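Local coordinates for protein AlyQ (Persicobacter sp. CCB-QB2, PDB 7D2A) that binds alginate-derived uronic acid sugars through a family 32 carbohydrate-binding module, including an unsaturated uronate, and carries a bound calcium ion, at residues Thr54-Tyr63 with Ser125-Ala134; Asp79-Tyr87 with Tyr101-Arg112. All blocks are in the same frame, centred on the assembly; numbering follows the deposited sequence.

Interaction 1 (Thr54-Tyr63 with Ser125-Ala134). With CA (calcium ion), chain C; MAW (4-deoxy-alpha-L-erythro-hex-4-enopyranuronic acid), chain B.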
loop_
_atom_site.group_PDB
_atom_site.type_symbol
_atom_site.label_atom_id
_atom_site.label_comp_id
_atom_site.label_asym_id
_atom_site.label_seq_id
_atom_site.Cartn_x
_atom_site.Cartn_y
_atom_site.Cartn_z
ATOM N N THR A 54 -14.432 7.349 5.283
ATOM C CA THR A 54 -13.537 7.796 6.386
ATOM C C THR A 54 -12.450 6.755 6.613
ATOM O O THR A 54 -12.759 5.628 6.832
ATOM C CB THR A 54 -14.297 8.066 7.669
ATOM O OG1 THR A 54 -15.294 9.054 7.371
ATOM C CG2 THR A 54 -13.362 8.570 8.739
ATOM N N VAL A 55 -11.202 7.137 6.452
ATOM C CA VAL A 55 -10.063 6.219 6.544
ATOM C C VAL A 55 -9.091 6.751 7.587
ATOM O O VAL A 55 -8.795 7.961 7.539
ATOM C CB VAL A 55 -9.383 6.074 5.177
ATOM C CG1 VAL A 55 -8.179 5.217 5.236
ATOM C CG2 VAL A 55 -10.307 5.553 4.072
ATOM N N ASN A 56 -8.554 5.884 8.420
ATOM C CA ASN A 56 -7.491 6.292 9.348
ATOM C C ASN A 56 -6.366 5.279 9.488
ATOM O O ASN A 56 -5.501 5.436 10.370
ATOM C CB ASN A 56 -8.083 6.691 10.714
ATOM C CG ASN A 56 -8.731 5.517 11.430
ATOM O OD1 ASN A 56 -8.635 4.372 10.939
ATOM N ND2 ASN A 56 -9.311 5.775 12.589
ATOM N N GLN A 57 -6.383 4.232 8.669
ATOM C CA GLN A 57 -5.377 3.165 8.840
ATOM C C GLN A 57 -5.258 2.373 7.542
ATOM O O GLN A 57 -6.244 2.029 6.869
ATOM C CB GLN A 57 -5.758 2.235 9.976
ATOM C CG GLN A 57 -4.682 1.242 10.295
ATOM C CD GLN A 57 -5.078 0.499 11.552
ATOM O OE1 GLN A 57 -4.822 0.935 12.681
ATOM N NE2 GLN A 57 -5.858 -0.512 11.335
ATOM N N VAL A 58 -4.008 2.176 7.147
ATOM C CA VAL A 58 -3.655 1.337 5.996
ATOM C C VAL A 58 -2.731 0.280 6.550
ATOM O O VAL A 58 -1.763 0.628 7.184
ATOM C CB VAL A 58 -3.025 2.128 4.847
ATOM C CG1 VAL A 58 -2.468 1.194 3.809
ATOM C CG2 VAL A 58 -3.980 3.141 4.284
ATOM N N LYS A 59 -3.027 -0.969 6.259
ATOM C CA LYS A 59 -2.103 -2.063 6.604
ATOM C C LYS A 59 -1.486 -2.591 5.319
ATOM O O LYS A 59 -2.159 -2.773 4.280
ATOM C CB LYS A 59 -2.785 -3.223 7.329
ATOM C CG LYS A 59 -3.534 -2.870 8.600
ATOM C CD LYS A 59 -4.091 -4.105 9.311
ATOM C CE LYS A 59 -4.787 -3.747 10.602
ATOM N NZ LYS A 59 -4.839 -4.925 11.491
ATOM N N ALA A 60 -0.183 -2.827 5.373
ATOM C CA ALA A 60 0.534 -3.477 4.249
ATOM C C ALA A 60 1.428 -4.574 4.790
ATOM O O ALA A 60 2.092 -4.398 5.834
ATOM C CB ALA A 60 1.325 -2.494 3.418
ATOM N N ALA A 61 1.400 -5.688 4.090
ATOM C CA ALA A 61 2.349 -6.804 4.272
ATOM C C ALA A 61 3.373 -6.720 3.164
ATOM O O ALA A 61 3.016 -6.632 1.979
ATOM C CB ALA A 61 1.619 -8.129 4.286
ATOM N N TRP A 62 4.634 -6.798 3.546
ATOM C CA TRP A 62 5.776 -6.602 2.638
ATOM C C TRP A 62 6.419 -7.925 2.234
ATOM O O TRP A 62 6.553 -8.832 3.060
ATOM C CB TRP A 62 6.786 -5.696 3.309
ATOM C CG TRP A 62 6.238 -4.328 3.538
ATOM C CD1 TRP A 62 5.637 -3.894 4.680
ATOM C CD2 TRP A 62 6.264 -3.226 2.629
ATOM N NE1 TRP A 62 5.204 -2.609 4.515
ATOM C CE2 TRP A 62 5.597 -2.152 3.278
ATOM C CE3 TRP A 62 6.750 -3.058 1.325
ATOM C CZ2 TRP A 62 5.443 -0.914 2.638
ATOM C CZ3 TRP A 62 6.571 -1.850 0.699
ATOM C CH2 TRP A 62 5.910 -0.799 1.349
ATOM N N TYR A 63 6.772 -8.011 0.963
ATOM C CA TYR A 63 7.515 -9.196 0.458
ATOM C C TYR A 63 8.861 -9.235 1.162
ATOM O O TYR A 63 9.515 -8.190 1.242
ATOM C CB TYR A 63 7.738 -9.069 -1.041
ATOM C CG TYR A 63 8.502 -10.192 -1.689
ATOM C CD1 TYR A 63 8.001 -11.483 -1.703
ATOM C CD2 TYR A 63 9.702 -9.926 -2.318
ATOM C CE1 TYR A 63 8.675 -12.494 -2.356
ATOM C CE2 TYR A 63 10.374 -10.935 -2.990
ATOM C CZ TYR A 63 9.868 -12.211 -2.987
ATOM O OH TYR A 63 10.595 -13.180 -3.636
ATOM N N SER A 125 7.806 -4.332 -3.333
ATOM C CA SER A 125 7.054 -5.595 -3.432
ATOM C C SER A 125 6.167 -5.736 -2.197
ATOM O O SER A 125 6.687 -5.857 -1.078
ATOM C CB SER A 125 8.036 -6.776 -3.563
ATOM O OG SER A 125 8.723 -6.669 -4.840
ATOM N N ILE A 126 4.872 -5.790 -2.419
ATOM C CA ILE A 126 3.822 -5.774 -1.384
ATOM C C ILE A 126 2.972 -7.018 -1.570
ATOM O O ILE A 126 2.468 -7.222 -2.680
ATOM C CB ILE A 126 3.009 -4.466 -1.406
ATOM C CG1 ILE A 126 3.950 -3.257 -1.202
ATOM C CG2 ILE A 126 1.900 -4.540 -0.383
ATOM C CD1 ILE A 126 3.247 -1.915 -1.324
ATOM N N THR A 127 2.778 -7.814 -0.486
ATOM C CA THR A 127 1.973 -9.036 -0.634
ATOM C C THR A 127 0.490 -8.808 -0.357
ATOM O O THR A 127 -0.354 -9.467 -1.005
ATOM C CB THR A 127 2.539 -10.141 0.260
ATOM O OG1 THR A 127 2.437 -9.685 1.603
ATOM C CG2 THR A 127 3.966 -10.488 -0.076
ATOM N N GLU A 128 0.133 -7.911 0.542
ATOM C CA GLU A 128 -1.277 -7.683 0.930
ATOM C C GLU A 128 -1.438 -6.239 1.346
ATOM O O GLU A 128 -0.503 -5.742 2.049
ATOM C CB GLU A 128 -1.670 -8.635 2.061
ATOM C CG GLU A 128 -1.881 -10.078 1.610
ATOM C CD GLU A 128 -3.064 -10.218 0.666
ATOM O OE1 GLU A 128 -4.214 -9.971 1.148
ATOM O OE2 GLU A 128 -2.908 -10.595 -0.540
ATOM N N VAL A 129 -2.583 -5.645 1.050
ATOM C CA VAL A 129 -2.982 -4.338 1.615
ATOM C C VAL A 129 -4.410 -4.430 2.095
ATOM O O VAL A 129 -5.244 -5.053 1.379
ATOM C CB VAL A 129 -2.799 -3.225 0.575
ATOM C CG1 VAL A 129 -3.398 -1.892 1.065
ATOM C CG2 VAL A 129 -1.352 -2.999 0.250
ATOM N N ALA A 130 -4.706 -3.735 3.173
ATOM C CA ALA A 130 -6.076 -3.599 3.683
ATOM C C ALA A 130 -6.251 -2.184 4.216
ATOM O O ALA A 130 -5.293 -1.569 4.687
ATOM C CB ALA A 130 -6.376 -4.681 4.671
ATOM N N ILE A 131 -7.443 -1.644 4.151
ATOM C CA ILE A 131 -7.703 -0.209 4.390
ATOM C C ILE A 131 -8.885 -0.183 5.318
ATOM O O ILE A 131 -9.961 -0.819 4.950
ATOM C CB ILE A 131 -7.978 0.545 3.079
ATOM C CG1 ILE A 131 -6.741 0.452 2.179
ATOM C CG2 ILE A 131 -8.400 1.973 3.351
ATOM C CD1 ILE A 131 -6.917 1.028 0.808
ATOM N N PHE A 132 -8.761 0.614 6.411
ATOM C CA PHE A 132 -9.654 0.577 7.581
ATOM C C PHE A 132 -10.116 1.953 8.022
ATOM O O PHE A 132 -9.425 2.987 7.870
ATOM C CB PHE A 132 -8.920 -0.068 8.755
ATOM C CG PHE A 132 -8.490 -1.481 8.502
ATOM C CD1 PHE A 132 -7.351 -1.707 7.757
ATOM C CD2 PHE A 132 -9.213 -2.551 8.972
ATOM C CE1 PHE A 132 -6.895 -2.995 7.544
ATOM C CE2 PHE A 132 -8.775 -3.858 8.713
ATOM C CZ PHE A 132 -7.629 -4.058 8.003
ATOM N N HIS A 133 -11.263 1.958 8.686
ATOM C CA HIS A 133 -11.613 2.964 9.713
ATOM C C HIS A 133 -11.501 2.241 11.042
ATOM O O HIS A 133 -12.438 1.438 11.382
ATOM C CB HIS A 133 -12.965 3.575 9.422
ATOM C CG HIS A 133 -13.311 4.695 10.334
ATOM N ND1 HIS A 133 -14.595 5.238 10.386
ATOM C CD2 HIS A 133 -12.547 5.378 11.207
ATOM C CE1 HIS A 133 -14.576 6.220 11.289
ATOM N NE2 HIS A 133 -13.335 6.343 11.795
ATOM N N ALA A 134 -10.366 2.393 11.716
ATOM C CA ALA A 134 -9.996 1.657 12.946
ATOM C C ALA A 134 -10.530 2.384 14.177
ATOM O O ALA A 134 -10.597 3.652 14.191
ATOM C CB ALA A 134 -8.507 1.511 12.985
HETATM CA CA CA C . -1.274 -11.363 -2.070
HETATM C C1 MAW B . 13.163 -9.248 -8.165
HETATM C C2 MAW B . 11.972 -9.927 -8.714
HETATM O O2 MAW B . 11.732 -11.244 -8.141
HETATM C C3 MAW B . 10.770 -8.983 -8.435
HETATM O O3 MAW B . 9.538 -9.653 -8.625
HETATM C C4 MAW B . 10.878 -8.446 -7.000
HETATM C C5 MAW B . 11.927 -8.627 -6.235
HETATM O O5 MAW B . 13.107 -9.314 -6.731
HETATM C C6 MAW B . 12.061 -8.135 -4.895
HETATM O O6A MAW B . 13.167 -8.344 -4.303
HETATM O O6B MAW B . 11.121 -7.457 -4.329
HETATM O O HOH W 1 4.442 -10.583 3.454
#
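Two antiparallel strands of the CBM32 beta-sandwich pair here, 54-62 with 125-133, with a classic beta bulge near each end. Between the bulges, Lys-59 and Ala-130 form a hydrogen-bonded pair, 2.8 Å from Lys-59 N to Ala-130 O and 2.9 Å from Ala-130 N to Lys-59 O. Val-58, Ala-60, Val-129 and Ile-131 share the inner face, where Val-58 and Ile-131 meet Ile-111 and Val-129 meets Phe-47. On the other face, the extended Lys-59 chain runs across the Phe-132 ring and lays its CE over it, 4.2 Å from the centroid. Asn-56 and Gln-57 both face Phe-132 in the first bulge, where 125-134 ends beside the start of 54-63. There Asn-56 CG lies between its backbone N and carbonyl carbon (chi1 65°), which brings the amide to Ala-134. Asn-56 OD1 accepts from Ala-134 N at 2.7 Å, and Asn-56 ND2 donates to Ala-134 O at 3.0 Å, in the amide plane. The second bulge sets Thr-127 and Glu-128 opposite Ala-61. Thr-127 O and Glu-128 OE2 each bind the calcium ion at 2.4 Å; Asn-26, Asp-29, Asn-31 and Thr-34 complete the site. Tyr-63 N bonds Ser-125 O, and Ser-125 OG donates to O6B of the unsaturated uronate at 2.6 Å, which Arg-35 and Arg-68 also bond. One strand pair thus serves metal and sugar, consistent with a pocket suited to an acidic sugar.

Interaction 2 (Asp79-Tyr87 with Tyr101-Arg112)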
loop_
_atom_site.group_PDB
_atom_site.type_symbol
_atom_site.label_atom_id
_atom_site.label_comp_id
_atom_site.label_asym_id
_atom_site.label_seq_id
_atom_site.Cartn_x
_atom_site.Cartn_y
_atom_site.Cartn_z
ATOM N N ASP A 79 -9.130 12.658 -5.973
ATOM C CA ASP A 79 -8.535 12.809 -7.333
ATOM C C ASP A 79 -7.165 12.151 -7.348
ATOM O O ASP A 79 -6.219 12.735 -6.829
ATOM C CB ASP A 79 -8.426 14.280 -7.785
ATOM C CG ASP A 79 -7.929 14.482 -9.225
ATOM O OD1 ASP A 79 -7.599 13.467 -9.882
ATOM O OD2 ASP A 79 -7.868 15.675 -9.702
ATOM N N PRO A 80 -6.994 11.009 -8.058
ATOM C CA PRO A 80 -5.689 10.363 -8.217
ATOM C C PRO A 80 -4.547 11.308 -8.628
ATOM O O PRO A 80 -3.410 11.073 -8.220
ATOM C CB PRO A 80 -5.953 9.302 -9.308
ATOM C CG PRO A 80 -7.434 8.990 -9.176
ATOM C CD PRO A 80 -8.072 10.289 -8.747
ATOM N N ALA A 81 -4.855 12.390 -9.356
ATOM C CA ALA A 81 -3.825 13.337 -9.869
ATOM C C ALA A 81 -3.414 14.367 -8.801
ATOM O O ALA A 81 -2.373 15.036 -9.005
ATOM C CB ALA A 81 -4.311 14.012 -11.129
ATOM N N SER A 82 -4.137 14.444 -7.682
ATOM C CA SER A 82 -4.028 15.521 -6.653
ATOM C C SER A 82 -4.320 14.944 -5.264
ATOM O O SER A 82 -5.064 15.523 -4.503
ATOM C CB SER A 82 -4.981 16.663 -6.955
ATOM O OG SER A 82 -6.327 16.256 -6.730
ATOM N N LEU A 83 -3.713 13.824 -4.963
ATOM C CA LEU A 83 -3.783 13.185 -3.638
ATOM C C LEU A 83 -2.953 13.979 -2.626
ATOM O O LEU A 83 -2.058 14.784 -3.021
ATOM C CB LEU A 83 -3.252 11.765 -3.839
ATOM C CG LEU A 83 -4.067 10.887 -4.794
ATOM C CD1 LEU A 83 -3.307 9.553 -4.964
ATOM C CD2 LEU A 83 -5.462 10.645 -4.269
ATOM N N THR A 84 -3.208 13.749 -1.358
ATOM C CA THR A 84 -2.531 14.386 -0.236
ATOM C C THR A 84 -1.749 13.314 0.505
ATOM O O THR A 84 -2.365 12.312 0.875
ATOM C CB THR A 84 -3.563 15.096 0.654
ATOM O OG1 THR A 84 -4.184 16.056 -0.226
ATOM C CG2 THR A 84 -2.906 15.729 1.838
ATOM N N GLU A 85 -0.498 13.604 0.886
ATOM C CA GLU A 85 0.331 12.667 1.667
ATOM C C GLU A 85 -0.140 12.672 3.133
ATOM O O GLU A 85 -0.168 13.724 3.770
ATOM C CB GLU A 85 1.829 12.973 1.555
ATOM C CG GLU A 85 2.665 11.932 2.246
ATOM C CD GLU A 85 4.154 12.138 2.034
ATOM O OE1 GLU A 85 4.576 12.189 0.847
ATOM O OE2 GLU A 85 4.804 12.387 3.025
ATOM N N VAL A 86 -0.457 11.507 3.680
ATOM C CA VAL A 86 -0.895 11.355 5.081
ATOM C C VAL A 86 0.091 10.577 5.957
ATOM O O VAL A 86 -0.133 10.562 7.150
ATOM C CB VAL A 86 -2.314 10.753 5.150
ATOM C CG1 VAL A 86 -3.339 11.677 4.516
ATOM C CG2 VAL A 86 -2.405 9.365 4.498
ATOM N N TYR A 87 1.056 9.898 5.363
ATOM C CA TYR A 87 1.996 9.032 6.088
ATOM C C TYR A 87 3.262 8.882 5.261
ATOM O O TYR A 87 3.212 8.837 4.016
ATOM C CB TYR A 87 1.407 7.633 6.322
ATOM C CG TYR A 87 2.107 6.852 7.406
ATOM C CD1 TYR A 87 3.212 6.081 7.113
ATOM C CD2 TYR A 87 1.614 6.796 8.708
ATOM C CE1 TYR A 87 3.861 5.342 8.083
ATOM C CE2 TYR A 87 2.251 6.053 9.700
ATOM C CZ TYR A 87 3.407 5.347 9.384
ATOM O OH TYR A 87 4.068 4.592 10.314
ATOM N N TYR A 101 -0.282 1.216 9.495
ATOM C CA TYR A 101 0.163 2.638 9.368
ATOM C C TYR A 101 -1.099 3.471 9.549
ATOM O O TYR A 101 -1.983 3.545 8.688
ATOM C CB TYR A 101 0.840 2.853 8.025
ATOM C CG TYR A 101 1.898 1.825 7.732
ATOM C CD1 TYR A 101 2.965 1.691 8.587
ATOM C CD2 TYR A 101 1.744 0.934 6.690
ATOM C CE1 TYR A 101 3.924 0.716 8.388
ATOM C CE2 TYR A 101 2.724 -0.029 6.455
ATOM C CZ TYR A 101 3.812 -0.139 7.312
ATOM O OH TYR A 101 4.744 -1.141 7.106
ATOM N N SER A 102 -1.172 4.100 10.717
ATOM C CA SER A 102 -2.337 4.859 11.216
ATOM C C SER A 102 -2.054 6.352 11.032
ATOM O O SER A 102 -0.866 6.749 11.014
ATOM C CB SER A 102 -2.604 4.556 12.697
ATOM O OG SER A 102 -3.055 3.216 12.868
ATOM N N PHE A 103 -3.107 7.147 10.870
ATOM C CA PHE A 103 -2.995 8.606 10.680
ATOM C C PHE A 103 -4.326 9.209 11.054
ATOM O O PHE A 103 -5.373 8.555 11.085
ATOM C CB PHE A 103 -2.579 8.939 9.245
ATOM C CG PHE A 103 -3.279 8.166 8.160
ATOM C CD1 PHE A 103 -4.544 8.513 7.719
ATOM C CD2 PHE A 103 -2.731 6.979 7.705
ATOM C CE1 PHE A 103 -5.212 7.742 6.788
ATOM C CE2 PHE A 103 -3.374 6.211 6.740
ATOM C CZ PHE A 103 -4.617 6.596 6.281
ATOM N N THR A 104 -4.333 10.516 11.291
ATOM C CA THR A 104 -5.580 11.236 11.604
ATOM C C THR A 104 -6.652 10.976 10.553
ATOM O O THR A 104 -6.366 11.045 9.357
ATOM C CB THR A 104 -5.300 12.749 11.743
ATOM O OG1 THR A 104 -4.251 12.873 12.682
ATOM C CG2 THR A 104 -6.526 13.525 12.156
ATOM N N ALA A 105 -7.878 10.691 11.015
ATOM C CA ALA A 105 -8.947 10.230 10.134
ATOM C C ALA A 105 -9.263 11.279 9.079
ATOM O O ALA A 105 -9.288 12.503 9.416
ATOM C CB ALA A 105 -10.195 9.921 10.905
ATOM N N THR A 106 -9.479 10.859 7.844
ATOM C CA THR A 106 -9.837 11.791 6.762
ATOM C C THR A 106 -10.656 11.043 5.703
ATOM O O THR A 106 -10.776 9.850 5.807
ATOM C CB THR A 106 -8.562 12.417 6.198
ATOM O OG1 THR A 106 -8.997 13.492 5.353
ATOM C CG2 THR A 106 -7.678 11.400 5.505
ATOM N N THR A 107 -11.141 11.720 4.710
ATOM C CA THR A 107 -12.065 11.118 3.732
ATOM C C THR A 107 -11.236 10.783 2.517
ATOM O O THR A 107 -10.401 11.619 2.099
ATOM C CB THR A 107 -13.239 12.050 3.403
ATOM O OG1 THR A 107 -13.944 12.153 4.629
ATOM C CG2 THR A 107 -14.127 11.492 2.325
ATOM N N ALA A 108 -11.474 9.646 1.880
ATOM C CA ALA A 108 -10.734 9.264 0.663
ATOM C C ALA A 108 -11.532 8.207 -0.084
ATOM O O ALA A 108 -12.105 7.308 0.558
ATOM C CB ALA A 108 -9.341 8.725 0.933
ATOM N N ARG A 109 -11.513 8.304 -1.393
ATOM C CA ARG A 109 -11.909 7.195 -2.280
ATOM C C ARG A 109 -10.648 6.437 -2.669
ATOM O O ARG A 109 -10.730 5.200 -2.811
ATOM C CB ARG A 109 -12.667 7.697 -3.511
ATOM C CG ARG A 109 -12.827 6.606 -4.555
ATOM C CD ARG A 109 -13.736 6.978 -5.698
ATOM N NE ARG A 109 -13.751 5.886 -6.655
ATOM C CZ ARG A 109 -14.517 5.833 -7.739
ATOM N NH1 ARG A 109 -15.347 6.825 -8.034
ATOM N NH2 ARG A 109 -14.389 4.810 -8.563
ATOM N N TYR A 110 -9.521 7.140 -2.892
ATOM C CA TYR A 110 -8.278 6.524 -3.425
ATOM C C TYR A 110 -7.202 6.614 -2.357
ATOM O O TYR A 110 -7.006 7.695 -1.722
ATOM C CB TYR A 110 -7.821 7.232 -4.701
ATOM C CG TYR A 110 -8.788 7.111 -5.841
ATOM C CD1 TYR A 110 -8.822 6.005 -6.665
ATOM C CD2 TYR A 110 -9.714 8.110 -6.088
ATOM C CE1 TYR A 110 -9.761 5.861 -7.663
ATOM C CE2 TYR A 110 -10.632 8.013 -7.118
ATOM C CZ TYR A 110 -10.640 6.899 -7.929
ATOM O OH TYR A 110 -11.543 6.781 -8.951
ATOM N N ILE A 111 -6.463 5.519 -2.205
ATOM C CA ILE A 111 -5.283 5.392 -1.330
ATOM C C ILE A 111 -4.139 4.911 -2.190
ATOM O O ILE A 111 -4.292 3.878 -2.854
ATOM C CB ILE A 111 -5.545 4.414 -0.175
ATOM C CG1 ILE A 111 -6.613 4.892 0.809
ATOM C CG2 ILE A 111 -4.235 4.181 0.545
ATOM C CD1 ILE A 111 -8.028 4.850 0.400
ATOM N N ARG A 112 -3.066 5.684 -2.226
ATOM C CA ARG A 112 -1.894 5.334 -3.033
ATOM C C ARG A 112 -0.718 5.072 -2.117
ATOM O O ARG A 112 -0.386 5.935 -1.278
ATOM C CB ARG A 112 -1.573 6.482 -3.995
ATOM C CG ARG A 112 -0.318 6.261 -4.829
ATOM C CD ARG A 112 -0.221 7.343 -5.876
ATOM N NE ARG A 112 -1.190 7.173 -6.916
ATOM C CZ ARG A 112 -1.335 7.986 -7.964
ATOM N NH1 ARG A 112 -0.566 9.057 -8.074
ATOM N NH2 ARG A 112 -2.276 7.729 -8.867
HETATM O O HOH W 2 -2.355 9.507 -11.136
HETATM O O HOH W 3 -0.946 11.193 -10.214
#
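Pro-80 lays its ring over one face of Tyr-110, with CG 3.8 Å from the ring centroid and only 6° off the normal. The opposite face of Tyr-110 carries CG of Arg-109. The Pro-80 carbonyl meets the Arg-112 guanidinium indirectly. One water accepts from Arg-112 NH1 at 3.0 Å and donates to Pro-80 O; a second accepts from NH2 and reaches the same oxygen weakly. Both waters lie at the guanidinium edge. Leu-83 comes next and lies athwart the Arg-112 chain, CD1 resting over the guanidinium face and 3.7 Å from Arg-112 CB. Arg-112 NE bonds Thr-46, and Tyr-44 gives the group a cation-pi partner. This loop leads into strand 84-90, an outermost strand of the five-stranded sheet of the F5/8 type C sandwich. Val-86 and Tyr-87 form a classic bulge opposite Ile-74, and both point toward 101-112. With chi1 at -64°, Val-86 holds CG2 between its N and carbonyl carbon, directly above the centre of the Phe-103 ring, 3.7 Å from its centroid. Tyr-87 takes Tyr-101 CB over the centre of one face. Tyr-87 CD2, at the ring edge, meets Ser-102 O at 3.4 Å, and the two tyrosine rings lie oblique, their planes at 48°.

After several earlier strands the chain enters strand 52-62, which gives interaction 1 its first segment. It then passes through strand 70-77 to 79-87, and interaction 2 closes a short loop when 101-112 returns beside that segment. The chain continues along strand 110-118, and 125-134 then comes back to 54-63. Interaction 1 therefore closes the longer loop and encloses interaction 2 completely. Strand 52-62 joins them directly: Val-58 O probably bonds Tyr-101 N, and Val-55 N probably bonds Thr-106 O. Interaction 1 pairs strands within one sheet. Interaction 2 joins the loop before strand 84-90 to strand 110-118 of its own sheet, and Val-86 and Tyr-87 to strand 99-103 of the other.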